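Local atomic coordinates of DUF1993 domain-containing protein (Shewanella denitrificans, PDB entry 2OQM), a protein that is of unknown function but belongs to the DUF1993 family and is probably a four-helix-bundle member of the DinB-like group. Residues 99-104 with 108-113; 134-139 with 151-156. One frame throughout, in Å; residues are numbered along the deposited sequence. Where two conformers were deposited one is given.

Contact 1 of 2, residues 99-104 with 108-113; sequences DSETTL and RQRIAS
Asp99 OD1 is gripped by both terminal nitrogens of Arg110, at 2.7 Å from NH2 and 2.9 Å from NH1. The guanidinium presents its end to this single oxygen, which lies in the guanidinium plane, and the carboxylate is turned only 15° from that plane. Because one oxygen serves two diverging N-H groups, neither hydrogen bond is straight. Glu101 joins at NH1 alone, from the side of CD. Its OE2 accepts from Arg110 NH1 at 3.0 Å, with the nitrogen on the syn side but 27° out of the carboxylate plane. OE2 also sits 3.5 Å from Arg110 CD, beside the aliphatic part of the chain. The Glu101 chain bends sharply at chi2 (91°), and the side chain crosses that of Arg110 at about a right angle. Helix 69-87 supplies a further direct carboxylate, Asp78, which forms a salt bridge with Arg110 NH2, and, through Gln74, a second-shell residue that holds Glu101 OE1; together these acidic groups would probably balance the buried positive charge.

At the other end of the contact, Arg108 N donates to Leu104 O at 2.9 Å, the first turn of helix 104-119. Leu104 CD1 lies over one face of the Arg108 guanidinium, while Leu104 CG approaches Arg108 NE to 4.2 Å. The polar end of Arg108 turns to helix 13-50, where Glu44 and Asp41 form salt bridges with NH2 and Asn37 O accepts from NH1. Thr103, at the N-cap position, uses its side chain to cap a backbone N just after residues 99-104. The whole is a capped helix N-terminus whose entering loop is tied back to the first turns by a salt-bridge network.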
loop_
_atom_site.group_PDB
_atom_site.type_symbol
_atom_site.label_atom_id
_atom_site.label_comp_id
_atom_site.label_asym_id
_atom_site.label_seq_id
_atom_site.Cartn_x
_atom_site.Cartn_y
_atom_site.Cartn_z
ATOM N N ASP A 99 -0.590 5.248 -22.974
ATOM C CA ASP A 99 -0.451 3.843 -22.561
ATOM C C ASP A 99 -0.045 2.896 -23.680
ATOM O O ASP A 99 -0.452 1.742 -23.720
ATOM C CB ASP A 99 -1.717 3.344 -21.885
ATOM C CG ASP A 99 -1.879 3.897 -20.470
ATOM O OD1 ASP A 99 -0.869 4.310 -19.850
ATOM O OD2 ASP A 99 -3.014 3.889 -19.966
ATOM N N SER A 100 0.805 3.388 -24.561
ATOM C CA SER A 100 1.247 2.615 -25.718
ATOM C C SER A 100 2.467 1.725 -25.454
ATOM O O SER A 100 2.929 1.036 -26.368
ATOM C CB SER A 100 1.609 3.600 -26.833
ATOM O OG SER A 100 2.629 4.500 -26.368
ATOM N N GLU A 101 3.022 1.771 -24.236
ATOM C CA GLU A 101 4.296 1.112 -23.952
ATOM C C GLU A 101 4.193 -0.395 -24.097
ATOM O O GLU A 101 3.224 -1.011 -23.639
ATOM C CB GLU A 101 4.756 1.397 -22.518
ATOM C CG GLU A 101 5.132 2.834 -22.214
ATOM C CD GLU A 101 4.007 3.710 -21.706
ATOM O OE1 GLU A 101 2.853 3.273 -21.705
ATOM O OE2 GLU A 101 4.284 4.878 -21.349
ATOM N N THR A 102 5.195 -0.993 -24.719
ATOM C CA THR A 102 5.258 -2.443 -24.838
ATOM C C THR A 102 6.584 -3.018 -24.369
ATOM O O THR A 102 6.717 -4.235 -24.245
ATOM C CB THR A 102 4.983 -2.894 -26.302
ATOM O OG1 THR A 102 5.918 -2.283 -27.198
ATOM C CG2 THR A 102 3.591 -2.489 -26.739
ATOM N N THR A 103 7.566 -2.158 -24.100
ATOM C CA THR A 103 8.897 -2.610 -23.777
ATOM C C THR A 103 9.355 -2.062 -22.448
ATOM O O THR A 103 8.789 -1.096 -21.922
ATOM C CB THR A 103 9.894 -2.190 -24.832
ATOM O OG1 THR A 103 10.126 -0.765 -24.742
ATOM C CG2 THR A 103 9.389 -2.607 -26.246
ATOM N N LEU A 104 10.357 -2.721 -21.877
ATOM C CA LEU A 104 10.924 -2.272 -20.598
ATOM C C LEU A 104 11.476 -0.841 -20.747
ATOM O O LEU A 104 11.276 -0.019 -19.873
ATOM C CB LEU A 104 11.991 -3.256 -20.052
ATOM C CG LEU A 104 12.571 -2.918 -18.658
ATOM C CD1 LEU A 104 11.508 -2.582 -17.662
ATOM C CD2 LEU A 104 13.425 -4.050 -18.117
ATOM N N ARG A 108 10.490 2.287 -18.390
ATOM C CA ARG A 108 11.469 3.087 -17.637
ATOM C C ARG A 108 11.330 4.572 -17.959
ATOM O O ARG A 108 11.462 5.412 -17.068
ATOM C CB ARG A 108 12.886 2.685 -17.967
ATOM C CG ARG A 108 13.176 1.257 -17.706
ATOM C CD ARG A 108 13.931 1.054 -16.457
ATOM N NE ARG A 108 14.792 -0.139 -16.506
ATOM C CZ ARG A 108 15.149 -0.808 -15.423
ATOM N NH1 ARG A 108 14.723 -0.436 -14.217
ATOM N NH2 ARG A 108 15.905 -1.870 -15.550
ATOM N N GLN A 109 11.025 4.888 -19.214
ATOM C CA GLN A 109 10.748 6.286 -19.595
ATOM C C GLN A 109 9.502 6.835 -18.897
ATOM O O GLN A 109 9.511 7.953 -18.427
ATOM C CB GLN A 109 10.600 6.423 -21.093
ATOM C CG GLN A 109 10.295 7.872 -21.551
ATOM C CD GLN A 109 11.388 8.858 -21.172
ATOM O OE1 GLN A 109 11.145 9.840 -20.448
ATOM N NE2 GLN A 109 12.601 8.598 -21.644
ATOM N N ARG A 110 8.461 6.022 -18.798
ATOM C CA ARG A 110 7.201 6.422 -18.138
ATOM C C ARG A 110 7.454 6.772 -16.675
ATOM O O ARG A 110 7.022 7.835 -16.191
ATOM C CB ARG A 110 6.182 5.306 -18.268
ATOM C CG ARG A 110 4.826 5.523 -17.578
ATOM C CD ARG A 110 4.007 6.507 -18.262
ATOM N NE ARG A 110 2.606 6.450 -17.833
ATOM C CZ ARG A 110 1.635 5.775 -18.457
ATOM N NH1 ARG A 110 1.872 5.021 -19.521
ATOM N NH2 ARG A 110 0.409 5.875 -18.013
ATOM N N ILE A 111 8.201 5.902 -15.988
ATOM C CA ILE A 111 8.584 6.171 -14.593
ATOM C C ILE A 111 9.384 7.434 -14.482
ATOM O O ILE A 111 9.107 8.256 -13.660
ATOM C CB ILE A 111 9.377 4.970 -13.970
ATOM C CG1 ILE A 111 8.481 3.735 -13.900
ATOM C CG2 ILE A 111 9.924 5.305 -12.594
ATOM C CD1 ILE A 111 9.192 2.449 -13.403
ATOM N N ALA A 112 10.370 7.608 -15.370
ATOM C CA ALA A 112 11.225 8.775 -15.334
ATOM C C ALA A 112 10.419 10.079 -15.490
ATOM O O ALA A 112 10.708 11.078 -14.840
ATOM C CB ALA A 112 12.278 8.663 -16.441
ATOM N N SER A 113 9.431 10.060 -16.376
ATOM C CA SER A 113 8.593 11.225 -16.653
ATOM C C SER A 113 7.772 11.585 -15.414
ATOM O O SER A 113 7.645 12.756 -15.022
ATOM C CB SER A 113 7.640 10.894 -17.788
ATOM O OG SER A 113 6.684 11.924 -17.981
#

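Contact 2 of 2, residues 134-139 with 151-156; sequences ISQPRW and IEHAIP. With EDO (1,2-ethanediol), chain S; EDO (1,2-ethanediol), chain F.
Trp139 directs the edge of its indole at the face of His153 in a T-shaped pair, with the six-membered ring and the imidazole centroids 5.7 Å apart and the planes at 70°. CZ2 of Trp139 makes the approach, 4.0 Å from His153 NE2. The packed part continues behind it: Gln136 CB lies 3.8 Å above the centre of the Trp139 ring, and the rest of Gln136 extends onward (chi2 -176°) until NE2 comes to 3.7 Å from His153 CE1. Its amide stands at 85° to the imidazole, in van der Waals contact. Gln136 and Trp139 are the ends of a type I beta turn, closed by Trp139 N to Gln136 O at 3.1 Å; this turn belongs to the loop linking the two strands of a beta hairpin, and it rests here on helix 146-172. Replacing His153 by alanine is likely to leave the Trp139 edge without its aromatic face and open a gap beside the Gln136 amide. Phe149 and, from the second subunit, Met185 also pack on His153, while Tyr187 of the second subunit meets Trp139. The turn is looser at its outer corner, where Pro137 and Arg138 are exposed and Arg138 is poorly ordered. Across the helix, Glu152 salt-bridges Lys31 of the second subunit, and two ethanediols, probably from the crystallisation liquor, bond Ile151 O and Glu152 OE2 and also that subunit.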
loop_
_atom_site.group_PDB
_atom_site.type_symbol
_atom_site.label_atom_id
_atom_site.label_comp_id
_atom_site.label_asym_id
_atom_site.label_seq_id
_atom_site.Cartn_x
_atom_site.Cartn_y
_atom_site.Cartn_z
ATOM N N ILE A 134 -12.432 16.427 -4.386
ATOM C CA ILE A 134 -12.038 15.552 -5.490
ATOM C C ILE A 134 -13.264 14.733 -5.896
ATOM O O ILE A 134 -13.838 13.996 -5.073
ATOM C CB ILE A 134 -10.900 14.589 -5.070
ATOM C CG1 ILE A 134 -9.707 15.350 -4.454
ATOM C CG2 ILE A 134 -10.433 13.690 -6.258
ATOM C CD1 ILE A 134 -8.884 16.024 -5.393
ATOM N N SER A 135 -13.631 14.825 -7.160
ATOM C CA SER A 135 -14.736 14.042 -7.693
ATOM C C SER A 135 -14.323 13.483 -9.037
ATOM O O SER A 135 -14.156 14.227 -9.981
ATOM C CB SER A 135 -15.984 14.891 -7.837
ATOM O OG SER A 135 -17.105 14.105 -8.230
ATOM N N GLN A 136 -14.158 12.172 -9.122
ATOM C CA GLN A 136 -13.808 11.527 -10.394
ATOM C C GLN A 136 -15.027 11.404 -11.306
ATOM O O GLN A 136 -16.166 11.472 -10.864
ATOM C CB GLN A 136 -13.126 10.179 -10.147
ATOM C CG GLN A 136 -11.834 10.315 -9.286
ATOM C CD GLN A 136 -11.034 9.020 -9.077
ATOM O OE1 GLN A 136 -11.481 7.917 -9.384
ATOM N NE2 GLN A 136 -9.850 9.166 -8.524
ATOM N N PRO A 137 -14.791 11.227 -12.607
ATOM C CA PRO A 137 -15.920 11.226 -13.574
ATOM C C PRO A 137 -17.015 10.196 -13.311
ATOM O O PRO A 137 -18.146 10.426 -13.686
ATOM C CB PRO A 137 -15.239 10.906 -14.921
ATOM C CG PRO A 137 -13.793 11.318 -14.730
ATOM C CD PRO A 137 -13.484 11.031 -13.275
ATOM N N ARG A 138 -16.688 9.085 -12.668
ATOM C CA ARG A 138 -17.680 8.046 -12.408
ATOM C C ARG A 138 -18.354 8.117 -11.031
ATOM O O ARG A 138 -19.022 7.187 -10.643
ATOM C CB ARG A 138 -17.003 6.691 -12.553
ATOM C CG ARG A 138 -16.767 6.293 -14.009
ATOM C CD ARG A 138 -15.719 5.194 -14.116
ATOM N NE ARG A 138 -15.517 4.715 -15.486
ATOM C CZ ARG A 138 -14.973 5.423 -16.479
ATOM N NH1 ARG A 138 -14.572 6.688 -16.312
ATOM N NH2 ARG A 138 -14.833 4.858 -17.671
ATOM N N TRP A 139 -18.167 9.206 -10.297
ATOM C CA TRP A 139 -18.717 9.340 -8.949
ATOM C C TRP A 139 -19.999 10.143 -8.868
ATOM O O TRP A 139 -20.452 10.445 -7.765
ATOM C CB TRP A 139 -17.688 9.999 -8.026
ATOM C CG TRP A 139 -16.465 9.186 -7.771
ATOM C CD1 TRP A 139 -16.182 7.926 -8.252
ATOM C CD2 TRP A 139 -15.373 9.555 -6.950
ATOM N NE1 TRP A 139 -14.973 7.503 -7.784
ATOM C CE2 TRP A 139 -14.439 8.486 -6.992
ATOM C CE3 TRP A 139 -15.059 10.702 -6.208
ATOM C CZ2 TRP A 139 -13.225 8.535 -6.312
ATOM C CZ3 TRP A 139 -13.860 10.750 -5.526
ATOM C CH2 TRP A 139 -12.946 9.665 -5.586
ATOM N N ILE A 151 -5.594 9.299 1.680
ATOM C CA ILE A 151 -5.493 8.232 2.667
ATOM C C ILE A 151 -6.210 6.964 2.234
ATOM O O ILE A 151 -5.674 5.850 2.414
ATOM C CB ILE A 151 -5.984 8.724 4.020
ATOM C CG1 ILE A 151 -5.032 9.828 4.531
ATOM C CG2 ILE A 151 -6.124 7.555 5.016
ATOM C CD1 ILE A 151 -5.315 10.287 6.027
ATOM N N GLU A 152 -7.404 7.144 1.661
ATOM C CA GLU A 152 -8.315 6.038 1.410
ATOM C C GLU A 152 -8.298 5.560 -0.021
ATOM O O GLU A 152 -8.771 4.458 -0.277
ATOM C CB GLU A 152 -9.768 6.380 1.868
ATOM C CG GLU A 152 -9.814 6.796 3.357
ATOM C CD GLU A 152 -11.233 6.879 3.926
ATOM O OE1 GLU A 152 -12.047 5.989 3.650
ATOM O OE2 GLU A 152 -11.491 7.857 4.632
ATOM N N HIS A 153 -7.784 6.376 -0.936
ATOM C CA HIS A 153 -7.859 6.064 -2.351
ATOM C C HIS A 153 -6.462 5.979 -3.027
ATOM O O HIS A 153 -5.989 4.859 -3.347
ATOM C CB HIS A 153 -8.750 7.067 -3.076
ATOM C CG HIS A 153 -9.296 6.567 -4.387
ATOM N ND1 HIS A 153 -8.596 6.649 -5.582
ATOM C CD2 HIS A 153 -10.481 5.986 -4.694
ATOM C CE1 HIS A 153 -9.319 6.112 -6.548
ATOM N NE2 HIS A 153 -10.466 5.704 -6.037
ATOM N N ALA A 154 -5.794 7.132 -3.156
ATOM C CA ALA A 154 -4.514 7.231 -3.829
ATOM C C ALA A 154 -3.435 6.383 -3.169
ATOM O O ALA A 154 -2.732 5.630 -3.850
ATOM C CB ALA A 154 -4.028 8.718 -3.958
ATOM N N ILE A 155 -3.262 6.475 -1.856
ATOM C CA ILE A 155 -2.205 5.696 -1.232
ATOM C C ILE A 155 -2.427 4.173 -1.369
ATOM O O ILE A 155 -1.557 3.434 -1.811
ATOM C CB ILE A 155 -1.924 6.136 0.242
ATOM C CG1 ILE A 155 -1.295 7.557 0.258
ATOM C CG2 ILE A 155 -0.972 5.166 0.888
ATOM C CD1 ILE A 155 -1.265 8.298 1.639
ATOM N N PRO A 156 -3.602 3.670 -0.972
ATOM C CA PRO A 156 -3.825 2.209 -1.173
ATOM C C PRO A 156 -3.634 1.744 -2.570
ATOM O O PRO A 156 -3.114 0.668 -2.770
ATOM C CB PRO A 156 -5.276 2.009 -0.743
ATOM C CG PRO A 156 -5.502 3.134 0.282
ATOM C CD PRO A 156 -4.685 4.311 -0.200
HETATM C C1 EDO S . -2.512 5.345 4.120
HETATM O O1 EDO S . -3.504 4.740 3.276
HETATM C C2 EDO S . -2.607 5.129 5.598
HETATM O O2 EDO S . -2.469 3.782 5.976
HETATM C C1 EDO F . -9.042 9.715 7.012
HETATM O O1 EDO F . -9.560 9.431 5.706
HETATM C C2 EDO F . -9.329 8.564 7.973
HETATM O O2 EDO F . -8.330 7.528 7.864
#

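Contact 1 closes before contact 2 opens along the chain, and the two do not touch: their centres are 24 Å apart and their nearest atoms about 12 Å. Each joins a loop to a helix, residues 99-104 to helix 104-119 and residues 134-139 to helix 146-172. Helices 13-50 and 69-87 pack against segments of both contacts, so both lie on the same helical bundle. Their surroundings differ: the second subunit reaches contact 2 but leaves the segments of contact 1 untouched. Contact 1 thus organises a helix entry within one chain, whereas contact 2 places the hairpin loop beside the dimer interface.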